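Local coordinates for protein EDTA monooxygenase (EDTA-degrading bacterium BNC1, PDB 5DQP) that probably acts as the flavin-dependent monooxygenase of EDTA degradation, using reduced FMN supplied by a partner flavin reductase, at residues P204-S216 against A223-G235. Residues are numbered along the deposited sequence; the frame is centred on the assembly and turned at random.
Sequences PYGPPVVVQAGGS and ASRFGEIIYAFLG. With SO4 (sulfate ion), chain D.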
ATOM      1  N   PRO A 204      -2.708  20.164   6.072  1.00 26.66           N
ATOM      2  CA  PRO A 204      -3.490  21.292   6.587  1.00 27.12           C
ATOM      3  C   PRO A 204      -4.988  21.066   6.534  1.00 31.00           C
ATOM      4  O   PRO A 204      -5.733  21.742   7.251  1.00 32.21           O
ATOM      5  CB  PRO A 204      -3.066  22.454   5.674  1.00 28.45           C
ATOM      6  CG  PRO A 204      -2.652  21.794   4.410  1.00 28.84           C
ATOM      7  CD  PRO A 204      -1.996  20.503   4.825  1.00 26.62           C
ATOM      8  N   TYR A 205      -5.467  20.126   5.739  1.00 26.40           N
ATOM      9  CA  TYR A 205      -6.895  19.847   5.701  1.00 27.87           C
ATOM     10  C   TYR A 205      -7.298  18.663   6.597  1.00 29.39           C
ATOM     11  O   TYR A 205      -8.455  18.235   6.563  1.00 25.30           O
ATOM     12  CB  TYR A 205      -7.324  19.615   4.250  1.00 27.94           C
ATOM     13  CG  TYR A 205      -6.364  18.686   3.547  1.00 24.40           C
ATOM     14  CD1 TYR A 205      -6.438  17.314   3.749  1.00 22.93           C
ATOM     15  CD2 TYR A 205      -5.374  19.174   2.701  1.00 25.88           C
ATOM     16  CE1 TYR A 205      -5.552  16.462   3.154  1.00 19.65           C
ATOM     17  CE2 TYR A 205      -4.481  18.309   2.075  1.00 23.61           C
ATOM     18  CZ  TYR A 205      -4.581  16.957   2.303  1.00 23.22           C
ATOM     19  OH  TYR A 205      -3.709  16.086   1.693  1.00 23.79           O
ATOM     20  N   GLY A 206      -6.381  18.131   7.399  1.00 28.91           N
ATOM     21  CA  GLY A 206      -6.752  17.199   8.439  1.00 25.88           C
ATOM     22  C   GLY A 206      -6.356  15.769   8.144  1.00 23.13           C
ATOM     23  O   GLY A 206      -5.849  15.450   7.066  1.00 24.48           O
ATOM     24  N   PRO A 207      -6.637  14.873   9.091  1.00 22.13           N
ATOM     25  CA  PRO A 207      -6.185  13.475   8.989  1.00 19.26           C
ATOM     26  C   PRO A 207      -7.063  12.649   8.055  1.00 23.47           C
ATOM     27  O   PRO A 207      -8.134  13.099   7.612  1.00 22.60           O
ATOM     28  CB  PRO A 207      -6.298  12.990  10.444  1.00 18.19           C
ATOM     29  CG  PRO A 207      -7.486  13.727  10.973  1.00 26.36           C
ATOM     30  CD  PRO A 207      -7.367  15.123  10.349  1.00 24.82           C
ATOM     31  N   PRO A 208      -6.640  11.423   7.720  1.00 23.64           N
ATOM     32  CA  PRO A 208      -7.480  10.560   6.889  1.00 18.44           C
ATOM     33  C   PRO A 208      -8.836  10.317   7.519  1.00 22.07           C
ATOM     34  O   PRO A 208      -8.965  10.222   8.741  1.00 21.98           O
ATOM     35  CB  PRO A 208      -6.680   9.250   6.811  1.00 18.16           C
ATOM     36  CG  PRO A 208      -5.250   9.669   7.100  1.00 19.44           C
ATOM     37  CD  PRO A 208      -5.395  10.738   8.134  1.00 14.79           C
ATOM     38  N   VAL A 209      -9.852  10.209   6.659  1.00 19.24           N
ATOM     39  CA  VAL A 209     -11.204   9.858   7.095  1.00 19.83           C
ATOM     40  C   VAL A 209     -11.230   8.414   7.581  1.00 18.41           C
ATOM     41  O   VAL A 209     -10.629   7.523   6.970  1.00 21.96           O
ATOM     42  CB  VAL A 209     -12.188  10.080   5.931  1.00 23.76           C
ATOM     43  CG1 VAL A 209     -13.582   9.528   6.237  1.00 15.74           C
ATOM     44  CG2 VAL A 209     -12.257  11.560   5.576  1.00 19.29           C
ATOM     45  N   VAL A 210     -11.916   8.165   8.691  1.00 21.30           N
ATOM     46  CA  VAL A 210     -11.985   6.826   9.278  1.00 16.99           C
ATOM     47  C   VAL A 210     -13.394   6.286   9.091  1.00 19.35           C
ATOM     48  O   VAL A 210     -14.374   6.949   9.446  1.00 18.95           O
ATOM     49  CB  VAL A 210     -11.582   6.826  10.766  1.00 23.57           C
ATOM     50  CG1 VAL A 210     -11.888   5.461  11.419  1.00 20.51           C
ATOM     51  CG2 VAL A 210     -10.081   7.155  10.917  1.00 22.49           C
ATOM     52  N   VAL A 211     -13.483   5.072   8.556  1.00 22.74           N
ATOM     53  CA  VAL A 211     -14.734   4.422   8.207  1.00 18.80           C
ATOM     54  C   VAL A 211     -14.901   3.216   9.112  1.00 18.12           C
ATOM     55  O   VAL A 211     -13.918   2.588   9.519  1.00 23.45           O
ATOM     56  CB  VAL A 211     -14.748   4.033   6.706  1.00 22.11           C
ATOM     57  CG1 VAL A 211     -16.019   3.185   6.326  1.00 18.50           C
ATOM     58  CG2 VAL A 211     -14.650   5.297   5.844  1.00 17.05           C
ATOM     59  N   GLN A 212     -16.158   2.910   9.453  1.00 23.69           N
ATOM     60  CA  GLN A 212     -16.488   1.805  10.346  1.00 23.30           C
ATOM     61  C   GLN A 212     -17.701   1.046   9.815  1.00 27.36           C
ATOM     62  O   GLN A 212     -18.568   1.611   9.144  1.00 27.43           O
ATOM     63  CB  GLN A 212     -16.739   2.307  11.782  1.00 21.13           C
ATOM     64  CG  GLN A 212     -16.851   1.188  12.856  1.00 33.11           C
ATOM     65  CD  GLN A 212     -18.253   0.573  12.958  1.00 33.42           C
ATOM     66  OE1 GLN A 212     -19.253   1.217  12.610  1.00 33.16           O
ATOM     67  NE2 GLN A 212     -18.327  -0.683  13.421  1.00 31.93           N
ATOM     68  N   ALA A 213     -17.683  -0.254  10.010  1.00 31.42           N
ATOM     69  CA  ALA A 213     -18.739  -1.170   9.604  1.00 34.59           C
ATOM     70  C   ALA A 213     -18.915  -2.261  10.661  1.00 37.86           C
ATOM     71  O   ALA A 213     -18.071  -3.106  10.822  1.00 43.16           O
ATOM     72  CB  ALA A 213     -18.382  -1.800   8.277  1.00 29.79           C
ATOM     73  N   GLY A 214     -20.023  -2.257  11.354  1.00 39.80           N
ATOM     74  CA  GLY A 214     -20.318  -3.274  12.352  1.00 43.97           C
ATOM     75  C   GLY A 214     -21.498  -3.000  13.245  1.00 44.53           C
ATOM     76  O   GLY A 214     -21.449  -2.084  14.021  1.00 43.86           O
ATOM     77  N   GLY A 215     -22.539  -3.809  13.159  1.00 46.66           N
ATOM     78  CA  GLY A 215     -23.779  -3.543  13.862  1.00 41.69           C
ATOM     79  C   GLY A 215     -23.815  -3.923  15.328  1.00 46.62           C
ATOM     80  O   GLY A 215     -24.787  -3.578  16.010  1.00 52.15           O
ATOM     81  N   SER A 216     -22.796  -4.619  15.836  1.00 40.57           N
ATOM     82  CA  SER A 216     -22.780  -4.975  17.244  1.00 36.82           C
ATOM     83  C   SER A 216     -22.692  -3.722  18.105  1.00 37.14           C
ATOM     84  O   SER A 216     -22.315  -2.641  17.651  1.00 37.51           O
ATOM     85  CB  SER A 216     -21.602  -5.897  17.561  1.00 43.22           C
ATOM     86  OG  SER A 216     -20.385  -5.175  17.623  1.00 36.15           O
ATOM     87  N   ALA A 223     -17.630   3.145  16.534  1.00 23.53           N
ATOM     88  CA  ALA A 223     -18.063   4.109  15.531  1.00 22.36           C
ATOM     89  C   ALA A 223     -18.368   5.461  16.153  1.00 21.46           C
ATOM     90  O   ALA A 223     -18.046   6.504  15.570  1.00 23.88           O
ATOM     91  CB  ALA A 223     -19.281   3.578  14.782  1.00 26.41           C
ATOM     92  N   SER A 224     -18.986   5.471  17.344  1.00 24.13           N
ATOM     93  CA  SER A 224     -19.356   6.745  17.957  1.00 23.59           C
ATOM     94  C   SER A 224     -18.118   7.549  18.335  1.00 25.46           C
ATOM     95  O   SER A 224     -18.175   8.784  18.374  1.00 23.72           O
ATOM     96  CB  SER A 224     -20.253   6.514  19.184  1.00 22.87           C
ATOM     97  OG  SER A 224     -19.511   5.985  20.286  1.00 26.24           O
ATOM     98  N   ARG A 225     -16.986   6.869  18.581  1.00 25.74           N
ATOM     99  CA  ARG A 225     -15.728   7.500  18.992  1.00 28.39           C
ATOM    100  C   ARG A 225     -14.846   7.884  17.810  1.00 28.12           C
ATOM    101  O   ARG A 225     -14.218   8.947  17.827  1.00 31.32           O
ATOM    102  CB  ARG A 225     -14.945   6.567  19.935  1.00 27.19           C
ATOM    103  CG  ARG A 225     -15.697   6.234  21.239  1.00 37.79           C
ATOM    104  CD  ARG A 225     -14.910   5.323  22.198  1.00 41.83           C
ATOM    105  NE  ARG A 225     -13.528   5.769  22.346  1.00 55.63           N
ATOM    106  CZ  ARG A 225     -13.141   6.805  23.089  1.00 63.52           C
ATOM    107  NH1 ARG A 225     -14.035   7.509  23.772  1.00 75.38           N
ATOM    108  NH2 ARG A 225     -11.858   7.142  23.150  1.00 49.48           N
ATOM    109  N   PHE A 226     -14.787   7.037  16.783  1.00 24.98           N
ATOM    110  CA  PHE A 226     -13.830   7.190  15.696  1.00 24.80           C
ATOM    111  C   PHE A 226     -14.418   7.153  14.294  1.00 24.62           C
ATOM    112  O   PHE A 226     -13.744   7.603  13.370  1.00 25.88           O
ATOM    113  CB  PHE A 226     -12.759   6.101  15.790  1.00 25.19           C
ATOM    114  CG  PHE A 226     -11.949   6.183  17.035  1.00 26.51           C
ATOM    115  CD1 PHE A 226     -11.016   7.189  17.189  1.00 26.90           C
ATOM    116  CD2 PHE A 226     -12.137   5.272  18.066  1.00 23.82           C
ATOM    117  CE1 PHE A 226     -10.264   7.289  18.356  1.00 29.52           C
ATOM    118  CE2 PHE A 226     -11.400   5.369  19.231  1.00 24.65           C
ATOM    119  CZ  PHE A 226     -10.463   6.370  19.374  1.00 28.29           C
ATOM    120  N   GLY A 227     -15.628   6.637  14.095  1.00 22.32           N
ATOM    121  CA  GLY A 227     -16.149   6.473  12.748  1.00 25.44           C
ATOM    122  C   GLY A 227     -16.741   7.771  12.231  1.00 24.74           C
ATOM    123  O   GLY A 227     -17.524   8.429  12.918  1.00 29.86           O
ATOM    124  N   GLU A 228     -16.335   8.164  11.032  1.00 26.38           N
ATOM    125  CA  GLU A 228     -16.933   9.322  10.383  1.00 23.98           C
ATOM    126  C   GLU A 228     -17.875   8.903   9.285  1.00 24.58           C
ATOM    127  O   GLU A 228     -18.831   9.623   8.982  1.00 27.24           O
ATOM    128  CB  GLU A 228     -15.840  10.220   9.810  1.00 23.36           C
ATOM    129  CG  GLU A 228     -14.755  10.417  10.836  1.00 23.49           C
ATOM    130  CD  GLU A 228     -13.625  11.296  10.362  1.00 28.56           C
ATOM    131  OE1 GLU A 228     -12.529  10.761  10.061  1.00 28.79           O
ATOM    132  OE2 GLU A 228     -13.838  12.523  10.302  1.00 27.58           O
ATOM    133  N   ILE A 229     -17.604   7.749   8.683  1.00 23.97           N
ATOM    134  CA  ILE A 229     -18.539   7.076   7.803  1.00 20.63           C
ATOM    135  C   ILE A 229     -18.830   5.706   8.385  1.00 19.18           C
ATOM    136  O   ILE A 229     -17.917   4.985   8.808  1.00 21.75           O
ATOM    137  CB  ILE A 229     -18.013   6.933   6.367  1.00 22.43           C
ATOM    138  CG1 ILE A 229     -17.436   8.251   5.852  1.00 27.45           C
ATOM    139  CG2 ILE A 229     -19.133   6.421   5.474  1.00 19.96           C
ATOM    140  CD1 ILE A 229     -16.818   8.116   4.456  1.00 27.59           C
ATOM    141  N   ILE A 230     -20.105   5.354   8.400  1.00 19.11           N
ATOM    142  CA  ILE A 230     -20.565   4.055   8.854  1.00 16.30           C
ATOM    143  C   ILE A 230     -21.313   3.406   7.698  1.00 18.55           C
ATOM    144  O   ILE A 230     -22.246   4.004   7.140  1.00 17.75           O
ATOM    145  CB  ILE A 230     -21.469   4.193  10.092  1.00 21.57           C
ATOM    146  CG1 ILE A 230     -20.809   5.115  11.140  1.00 22.21           C
ATOM    147  CG2 ILE A 230     -21.876   2.808  10.611  1.00 22.67           C
ATOM    148  CD1 ILE A 230     -21.713   5.473  12.311  1.00 23.53           C
ATOM    149  N   TYR A 231     -20.890   2.198   7.331  1.00 16.74           N
ATOM    150  CA  TYR A 231     -21.627   1.364   6.389  1.00 20.88           C
ATOM    151  C   TYR A 231     -22.726   0.617   7.119  1.00 25.64           C
ATOM    152  O   TYR A 231     -22.529   0.148   8.239  1.00 21.41           O
ATOM    153  CB  TYR A 231     -20.716   0.349   5.718  1.00 23.25           C
ATOM    154  CG  TYR A 231     -19.657   0.951   4.853  1.00 26.60           C
ATOM    155  CD1 TYR A 231     -19.673   2.311   4.536  1.00 20.47           C
ATOM    156  CD2 TYR A 231     -18.643   0.161   4.334  1.00 28.59           C
ATOM    157  CE1 TYR A 231     -18.702   2.857   3.722  1.00 26.40           C
ATOM    158  CE2 TYR A 231     -17.673   0.693   3.508  1.00 24.59           C
ATOM    159  CZ  TYR A 231     -17.701   2.035   3.203  1.00 24.48           C
ATOM    160  OH  TYR A 231     -16.717   2.561   2.395  1.00 27.73           O
ATOM    161  N   ALA A 232     -23.887   0.502   6.473  1.00 25.07           N
ATOM    162  CA  ALA A 232     -25.048  -0.111   7.092  1.00 26.64           C
ATOM    163  C   ALA A 232     -25.680  -1.125   6.153  1.00 20.70           C
ATOM    164  O   ALA A 232     -25.477  -1.111   4.932  1.00 24.04           O
ATOM    165  CB  ALA A 232     -26.103   0.935   7.509  1.00 24.33           C
ATOM    166  N   PHE A 233     -26.454  -2.010   6.759  1.00 24.15           N
ATOM    167  CA  PHE A 233     -27.239  -2.994   6.042  1.00 25.90           C
ATOM    168  C   PHE A 233     -28.454  -2.304   5.429  1.00 23.11           C
ATOM    169  O   PHE A 233     -29.047  -1.400   6.024  1.00 23.44           O
ATOM    170  CB  PHE A 233     -27.659  -4.104   7.008  1.00 27.32           C
ATOM    171  CG  PHE A 233     -28.497  -5.172   6.390  1.00 30.24           C
ATOM    172  CD1 PHE A 233     -27.955  -6.039   5.447  1.00 26.28           C
ATOM    173  CD2 PHE A 233     -29.823  -5.343   6.780  1.00 27.83           C
ATOM    174  CE1 PHE A 233     -28.733  -7.033   4.887  1.00 31.69           C
ATOM    175  CE2 PHE A 233     -30.599  -6.336   6.227  1.00 28.34           C
ATOM    176  CZ  PHE A 233     -30.056  -7.179   5.274  1.00 29.93           C
ATOM    177  N   LEU A 234     -28.798  -2.698   4.209  1.00 21.63           N
ATOM    178  CA  LEU A 234     -29.985  -2.145   3.566  1.00 24.28           C
ATOM    179  C   LEU A 234     -31.174  -3.029   3.939  1.00 24.44           C
ATOM    180  O   LEU A 234     -31.629  -3.882   3.177  1.00 23.43           O
ATOM    181  CB  LEU A 234     -29.782  -2.028   2.065  1.00 22.50           C
ATOM    182  CG  LEU A 234     -30.967  -1.357   1.353  1.00 25.13           C
ATOM    183  CD1 LEU A 234     -30.793   0.130   1.358  1.00 17.04           C
ATOM    184  CD2 LEU A 234     -31.151  -1.883  -0.079  1.00 22.18           C
ATOM    185  N   GLY A 235     -31.660  -2.834   5.169  1.00 22.76           N
ATOM    186  CA  GLY A 235     -32.777  -3.605   5.682  1.00 19.34           C
ATOM    187  C   GLY A 235     -34.021  -2.782   5.465  1.00 22.73           C
ATOM    188  O   GLY A 235     -34.232  -2.247   4.365  1.00 22.31           O
TER
HETATM  189  S   SO4 D 502     -19.313  -6.562  14.621  1.00 59.87           S
HETATM  190  O1  SO4 D 502     -19.803  -7.704  15.396  1.00 61.51           O
HETATM  191  O2  SO4 D 502     -19.797  -6.684  13.246  1.00 66.42           O
HETATM  192  O3  SO4 D 502     -19.778  -5.296  15.187  1.00 45.93           O
HETATM  193  O4  SO4 D 502     -17.850  -6.585  14.639  1.00 63.54           O
HETATM  194  O   HOH W   1     -10.185  10.544  11.300  1.00 31.49           O
HETATM  195  O   HOH W   2     -22.381  -0.661  11.141  1.00 35.50           O
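Val211 and Gln212 face Ile229 and Ile230 in parallel register, joining two neighbouring strands of the TIM barrel of a luciferase-like monooxygenase; helix 217-226 completes the beta-alpha-beta crossover between them. Gln212 N donates to Ile229 O (2.8 Å), and Gln212 O receives Tyr231 N.

On the face bearing Val211, Ile229 and Tyr231, the two methyls of the valine fill different hollows. CG2, beside the backbone N, packs against CB and CD1 of Ile229, whose CD1 also meets Val209 CG1 at 4.0 Å. CG1, anti to that nitrogen (chi1 174°), reaches over one face of the Tyr231 ring in a CH-pi contact, 3.9 Å from the centroid and displaced toward the rim. Phe54 meets the same ring edge-to-face.

The other face turns to the helix. Gln212 bends at chi2 (-84°), which lays its side chain along Ala223, and the alanine CB presses against the amide group, 3.7 Å from Gln212 CD. Ile230 CG2 also touches this amide. Val210 CG1 fits against the carbonyl oxygen of Phe226, where the helix gives way to Gly227.

Just ahead of strand 229-233, Glu228 grips Val210 twice: its N donates to Val210 O, and its OE1 accepts Val210 N on the anti side, 27° out of the carboxylate plane. OE2 forms a salt bridge with Arg419. Shortening Glu228 to an alanine is likely to leave Val210 N without its carboxylate acceptor and to cost Arg419 this salt bridge.

Beyond the strand, Ser216, a predicted FMN ligand and the N-cap of helix 217-226, hydrogen-bonds a sulfate, probably from the crystallisation liquor, that Tyr147 also holds. A water bridges the diverging chains, donating to Tyr231 O (3.0 Å) and accepting from Gly214 N.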